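Local atomic coordinates of pngf-ii (Elizabethkingia meningoseptica, PDB entry 4R4X), a protein that releases N-linked glycans from glycoproteins as a peptide:N-glycosidase, probably by hydrolysing the amide bond between the innermost sugar and its asparagine. Residues T398-D403 / I511-P516; Y423-H428 / S526-S531. All blocks are in the same frame, centred on the assembly; numbering follows the deposited sequence.

Contact 1 of 2, residues T398-D403 / I511-P516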
loop_
_atom_site.group_PDB
_atom_site.type_symbol
_atom_site.label_atom_id
_atom_site.label_comp_id
_atom_site.label_asym_id
_atom_site.label_seq_id
_atom_site.Cartn_x
_atom_site.Cartn_y
_atom_site.Cartn_z
ATOM N N THR A 398 -11.367 -14.214 26.750
ATOM C CA THR A 398 -10.827 -14.824 27.954
ATOM C C THR A 398 -10.952 -16.356 27.944
ATOM O O THR A 398 -10.849 -17.011 28.988
ATOM C CB THR A 398 -11.573 -14.256 29.164
ATOM O OG1 THR A 398 -13.001 -14.464 28.989
ATOM C CG2 THR A 398 -11.315 -12.783 29.279
HETATM N N MSE A 399 -11.121 -16.945 26.762
HETATM C CA MSE A 399 -11.422 -18.382 26.654
HETATM C C MSE A 399 -10.241 -19.288 26.879
HETATM O O MSE A 399 -10.400 -20.495 26.973
HETATM C CB MSE A 399 -12.053 -18.705 25.293
HETATM C CG MSE A 399 -11.147 -18.594 24.078
HETATM SE SE MSE A 399 -11.114 -16.734 23.405
HETATM C CE MSE A 399 -12.952 -16.601 22.709
ATOM N N PHE A 400 -9.052 -18.720 26.992
ATOM C CA PHE A 400 -7.842 -19.522 26.964
ATOM C C PHE A 400 -7.426 -20.042 28.330
ATOM O O PHE A 400 -6.438 -20.758 28.449
ATOM C CB PHE A 400 -6.747 -18.748 26.248
ATOM C CG PHE A 400 -7.018 -18.589 24.788
ATOM C CD1 PHE A 400 -6.911 -19.681 23.938
ATOM C CD2 PHE A 400 -7.393 -17.375 24.262
ATOM C CE1 PHE A 400 -7.173 -19.555 22.599
ATOM C CE2 PHE A 400 -7.642 -17.235 22.909
ATOM C CZ PHE A 400 -7.542 -18.329 22.074
ATOM N N ASN A 401 -8.221 -19.760 29.359
ATOM C CA ASN A 401 -8.019 -20.473 30.629
ATOM C C ASN A 401 -8.509 -21.927 30.612
ATOM O O ASN A 401 -8.255 -22.657 31.559
ATOM C CB ASN A 401 -8.583 -19.714 31.827
ATOM C CG ASN A 401 -10.103 -19.689 31.865
ATOM O OD1 ASN A 401 -10.701 -19.746 32.952
ATOM N ND2 ASN A 401 -10.731 -19.590 30.720
ATOM N N SER A 402 -9.197 -22.353 29.551
ATOM C CA SER A 402 -9.553 -23.758 29.382
ATOM C C SER A 402 -8.537 -24.367 28.443
ATOM O O SER A 402 -8.181 -23.741 27.445
ATOM C CB SER A 402 -10.935 -23.926 28.760
ATOM O OG SER A 402 -11.088 -25.228 28.204
ATOM N N ASP A 403 -8.129 -25.605 28.722
ATOM C CA ASP A 403 -7.247 -26.341 27.805
ATOM C C ASP A 403 -7.841 -26.484 26.393
ATOM O O ASP A 403 -7.091 -26.647 25.439
ATOM C CB ASP A 403 -6.895 -27.728 28.363
ATOM C CG ASP A 403 -5.879 -28.470 27.483
ATOM O OD1 ASP A 403 -4.691 -28.096 27.478
ATOM O OD2 ASP A 403 -6.274 -29.401 26.763
ATOM N N ILE A 511 -8.988 -27.297 13.566
ATOM C CA ILE A 511 -7.820 -26.544 13.981
ATOM C C ILE A 511 -8.108 -26.108 15.403
ATOM O O ILE A 511 -9.254 -25.800 15.744
ATOM C CB ILE A 511 -7.515 -25.368 13.052
ATOM C CG1 ILE A 511 -6.920 -25.877 11.742
ATOM C CG2 ILE A 511 -6.511 -24.416 13.710
ATOM C CD1 ILE A 511 -6.838 -24.840 10.616
ATOM N N GLN A 512 -7.076 -26.108 16.236
ATOM C CA GLN A 512 -7.220 -25.710 17.623
ATOM C C GLN A 512 -6.069 -24.819 18.086
ATOM O O GLN A 512 -4.932 -25.040 17.704
ATOM C CB GLN A 512 -7.311 -26.936 18.506
ATOM C CG GLN A 512 -7.499 -26.591 19.977
ATOM C CD GLN A 512 -7.676 -27.819 20.831
ATOM O OE1 GLN A 512 -8.465 -27.827 21.786
ATOM N NE2 GLN A 512 -6.951 -28.857 20.497
ATOM N N VAL A 513 -6.396 -23.797 18.876
ATOM C CA VAL A 513 -5.385 -22.931 19.500
ATOM C C VAL A 513 -5.492 -23.026 20.998
ATOM O O VAL A 513 -6.579 -22.877 21.545
ATOM C CB VAL A 513 -5.560 -21.453 19.112
ATOM C CG1 VAL A 513 -4.462 -20.583 19.733
ATOM C CG2 VAL A 513 -5.552 -21.336 17.602
ATOM N N LYS A 514 -4.353 -23.254 21.648
ATOM C CA LYS A 514 -4.256 -23.303 23.097
ATOM C C LYS A 514 -3.190 -22.287 23.516
ATOM O O LYS A 514 -2.143 -22.200 22.875
ATOM C CB LYS A 514 -3.804 -24.685 23.575
ATOM C CG LYS A 514 -4.757 -25.831 23.259
ATOM C CD LYS A 514 -4.325 -27.107 23.974
ATOM C CE LYS A 514 -5.128 -28.308 23.514
ATOM N NZ LYS A 514 -4.640 -29.526 24.201
ATOM N N ILE A 515 -3.473 -21.529 24.579
ATOM C CA ILE A 515 -2.557 -20.528 25.156
ATOM C C ILE A 515 -2.739 -20.580 26.677
ATOM O O ILE A 515 -3.888 -20.567 27.136
ATOM C CB ILE A 515 -2.938 -19.103 24.663
ATOM C CG1 ILE A 515 -2.955 -19.051 23.135
ATOM C CG2 ILE A 515 -1.994 -18.045 25.192
ATOM C CD1 ILE A 515 -3.552 -17.763 22.582
ATOM N N PRO A 516 -1.642 -20.646 27.469
ATOM C CA PRO A 516 -1.755 -20.693 28.935
ATOM C C PRO A 516 -2.032 -19.298 29.503
ATOM O O PRO A 516 -1.137 -18.628 30.035
ATOM C CB PRO A 516 -0.402 -21.250 29.393
ATOM C CG PRO A 516 0.534 -20.865 28.316
ATOM C CD PRO A 516 -0.244 -20.761 27.038
HETATM O O HOH W 1 -5.802 -22.497 26.271
#
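Val513 meets Phe400 at the rim of the aromatic ring: its carbonyl O lies in the ring plane, 3.5 Å from Phe400 CE1, and so faces the slightly positive C-H edge rather than the pi cloud. One residue on, Lys514, extended beyond CG, runs across Asp403. Its CD passes 3.2 Å from Asp403 O, and its NZ ends 3.0 Å from Asp403 OD2 in a salt bridge on the syn side, 28° out of the carboxylate plane. In Ile515, CG1 beside the backbone N (chi1 -56°) carries CD1 over the Phe400 ring, 3.9 Å from the centroid and only 4° off the normal, a well-centred CH-pi contact. Met399 CG, of a selenomethionine, lies over the opposite face, so aliphatic groups cover both faces and limit the ring's tilt. A water accepts from Ile515 N at 3.0 Å and lies 2.9 Å from Phe400 O, to which it probably donates, though other carbonyls compete for its protons. Gln517, just beyond, also bonds Phe400 N and Thr398 O. Within the two segments, without a direct backbone bond, the contact combines apolar burial of Phe400, a bridging water and a peripheral ion pair, the last probably weakened by solvent.

Contact 2 of 2, residues Y423-H428 / S526-S531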
loop_
_atom_site.group_PDB
_atom_site.type_symbol
_atom_site.label_atom_id
_atom_site.label_comp_id
_atom_site.label_asym_id
_atom_site.label_seq_id
_atom_site.Cartn_x
_atom_site.Cartn_y
_atom_site.Cartn_z
ATOM N N TYR A 423 -2.096 -16.313 10.841
ATOM C CA TYR A 423 -2.391 -16.267 12.264
ATOM C C TYR A 423 -1.881 -14.960 12.858
ATOM O O TYR A 423 -0.680 -14.658 12.786
ATOM C CB TYR A 423 -1.731 -17.446 12.966
ATOM C CG TYR A 423 -1.976 -17.555 14.457
ATOM C CD1 TYR A 423 -3.232 -17.883 14.954
ATOM C CD2 TYR A 423 -0.937 -17.390 15.371
ATOM C CE1 TYR A 423 -3.456 -18.014 16.320
ATOM C CE2 TYR A 423 -1.142 -17.557 16.734
ATOM C CZ TYR A 423 -2.404 -17.863 17.203
ATOM O OH TYR A 423 -2.649 -17.981 18.552
ATOM N N ILE A 424 -2.815 -14.178 13.381
ATOM C CA ILE A 424 -2.515 -12.909 14.058
ATOM C C ILE A 424 -2.822 -13.065 15.529
ATOM O O ILE A 424 -3.951 -13.355 15.895
ATOM C CB ILE A 424 -3.332 -11.740 13.485
ATOM C CG1 ILE A 424 -3.127 -11.657 11.979
ATOM C CG2 ILE A 424 -2.917 -10.414 14.132
ATOM C CD1 ILE A 424 -3.978 -10.605 11.287
ATOM N N THR A 425 -1.822 -12.867 16.375
ATOM C CA THR A 425 -2.011 -13.014 17.809
ATOM C C THR A 425 -1.417 -11.859 18.596
ATOM O O THR A 425 -0.273 -11.447 18.326
ATOM C CB THR A 425 -1.433 -14.347 18.350
ATOM O OG1 THR A 425 -1.638 -14.401 19.767
ATOM C CG2 THR A 425 0.086 -14.497 18.029
ATOM N N THR A 426 -2.198 -11.366 19.563
ATOM C CA THR A 426 -1.705 -10.435 20.579
ATOM C C THR A 426 -2.273 -10.769 21.956
ATOM O O THR A 426 -3.422 -11.190 22.089
ATOM C CB THR A 426 -1.985 -8.960 20.231
ATOM O OG1 THR A 426 -3.389 -8.713 20.093
ATOM C CG2 THR A 426 -1.277 -8.578 18.958
ATOM N N GLY A 427 -1.427 -10.587 22.961
ATOM C CA GLY A 427 -1.730 -10.886 24.324
ATOM C C GLY A 427 -1.993 -9.596 25.073
ATOM O O GLY A 427 -1.353 -8.562 24.816
ATOM N N HIS A 428 -2.969 -9.657 25.976
ATOM C CA HIS A 428 -3.454 -8.481 26.720
ATOM C C HIS A 428 -3.697 -8.785 28.193
ATOM O O HIS A 428 -3.815 -9.948 28.590
ATOM C CB HIS A 428 -4.738 -7.966 26.076
ATOM C CG HIS A 428 -4.564 -7.635 24.637
ATOM N ND1 HIS A 428 -4.121 -6.405 24.217
ATOM C CD2 HIS A 428 -4.642 -8.408 23.528
ATOM C CE1 HIS A 428 -3.974 -6.418 22.906
ATOM N NE2 HIS A 428 -4.277 -7.623 22.464
ATOM N N SER A 526 -6.538 -11.166 31.863
ATOM C CA SER A 526 -5.773 -11.419 30.658
ATOM C C SER A 526 -6.687 -12.001 29.546
ATOM O O SER A 526 -7.681 -12.691 29.809
ATOM C CB SER A 526 -4.582 -12.338 30.951
ATOM O OG SER A 526 -3.535 -11.602 31.581
ATOM N N PHE A 527 -6.349 -11.690 28.303
ATOM C CA PHE A 527 -7.110 -12.161 27.153
ATOM C C PHE A 527 -6.286 -12.100 25.889
ATOM O O PHE A 527 -5.254 -11.411 25.838
ATOM C CB PHE A 527 -8.428 -11.381 26.986
ATOM C CG PHE A 527 -8.249 -9.894 26.811
ATOM C CD1 PHE A 527 -8.167 -9.328 25.543
ATOM C CD2 PHE A 527 -8.240 -9.056 27.916
ATOM C CE1 PHE A 527 -8.033 -7.953 25.381
ATOM C CE2 PHE A 527 -8.110 -7.685 27.760
ATOM C CZ PHE A 527 -7.998 -7.133 26.491
ATOM N N TRP A 528 -6.693 -12.883 24.888
ATOM C CA TRP A 528 -5.882 -13.050 23.669
ATOM C C TRP A 528 -6.720 -12.805 22.418
ATOM O O TRP A 528 -7.701 -13.514 22.181
ATOM C CB TRP A 528 -5.241 -14.437 23.637
ATOM C CG TRP A 528 -4.117 -14.526 24.610
ATOM C CD1 TRP A 528 -4.213 -14.693 25.962
ATOM C CD2 TRP A 528 -2.734 -14.344 24.324
ATOM N NE1 TRP A 528 -2.962 -14.641 26.530
ATOM C CE2 TRP A 528 -2.036 -14.444 25.540
ATOM C CE3 TRP A 528 -2.007 -14.144 23.146
ATOM C CZ2 TRP A 528 -0.644 -14.352 25.611
ATOM C CZ3 TRP A 528 -0.632 -14.042 23.225
ATOM C CH2 TRP A 528 0.032 -14.128 24.434
ATOM N N ASN A 529 -6.333 -11.789 21.645
ATOM C CA ASN A 529 -6.941 -11.478 20.361
ATOM C C ASN A 529 -6.234 -12.289 19.283
ATOM O O ASN A 529 -5.078 -11.984 18.928
ATOM C CB ASN A 529 -6.799 -9.996 20.034
ATOM C CG ASN A 529 -7.696 -9.108 20.860
ATOM O OD1 ASN A 529 -8.861 -9.402 21.095
ATOM N ND2 ASN A 529 -7.166 -7.964 21.235
ATOM N N VAL A 530 -6.905 -13.326 18.779
ATOM C CA VAL A 530 -6.312 -14.217 17.794
ATOM C C VAL A 530 -7.254 -14.409 16.603
ATOM O O VAL A 530 -8.475 -14.614 16.750
ATOM C CB VAL A 530 -5.865 -15.573 18.404
ATOM C CG1 VAL A 530 -5.036 -15.363 19.667
ATOM C CG2 VAL A 530 -7.046 -16.454 18.743
ATOM N N SER A 531 -6.692 -14.275 15.410
ATOM C CA SER A 531 -7.422 -14.635 14.199
ATOM C C SER A 531 -6.636 -15.605 13.329
ATOM O O SER A 531 -5.393 -15.614 13.291
ATOM C CB SER A 531 -7.853 -13.395 13.414
ATOM O OG SER A 531 -6.776 -12.866 12.698
#
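His428 and Phe527 form the first of three hydrogen-bonded pairs in this antiparallel ladder, whose strands run at 177° to each other. The pair is closed by His428 N to Phe527 O and by Phe527 N to His428 O, the latter 3.1 Å long, with its donor 53° above the carbonyl plane. Thr426 with Asn529 and Ile424 with Ser531 complete the ladder, each by two N-H...O bonds, such as Ser531 N to Ile424 O at 2.9 Å. In the non-hydrogen-bonded pairs between them, Thr425 O binds Asn487 ND2, and Thr385 OG1 is shared by Trp528 O and Val530 N. Several buried polar side chains find partners outside the two strands: the hydroxyls of Tyr423 and Thr425 both reach Asn442 OD1, while Trp528 NE1 meets Asp435 OD2 and Ser531 OG meets Glu298 OE1. Thr426 OG1 takes the position between its backbone N and carbonyl carbon (chi1 60°), which brings it 2.8 Å from His428 NE2 in a bond along its own strand. Two CH-pi contacts cross the ladder. Gly427 CA lies 3.4 Å from the centroid of the Trp528 six-membered ring, and His428 CB 3.5 Å from that of Phe527. This regular alternation of paired residues is that of neighbouring antiparallel strands within a beta sheet, here in the C-terminal PNGase F domain, consistent with the jelly-roll sandwiches of that family.

The centres of contacts 1 and 2 lie about 11 Å apart, and their residues interlock directly. Phe400 CD2 sits 3.7 Å from Trp528 CB, and Ile515 CG2 is 3.6 Å from Trp528 CE2, so both segments of contact 1 touch the Trp528 side chain, the second at the indole. Val513 CG1 also approaches Tyr423 OH to 3.4 Å. Strand 507-514 thus packs on the face of the larger sheet that carries Tyr423, Trp528 and Val530, and the 398-403 loop closes over the same side. The segments alternate along the chain. Neither contact supplies a zinc ligand: Glu52 and Asp159 bind one metal, His542 and His545 the other, in a histidine run that is probably a purification tag, making this zinc unlikely to be functional.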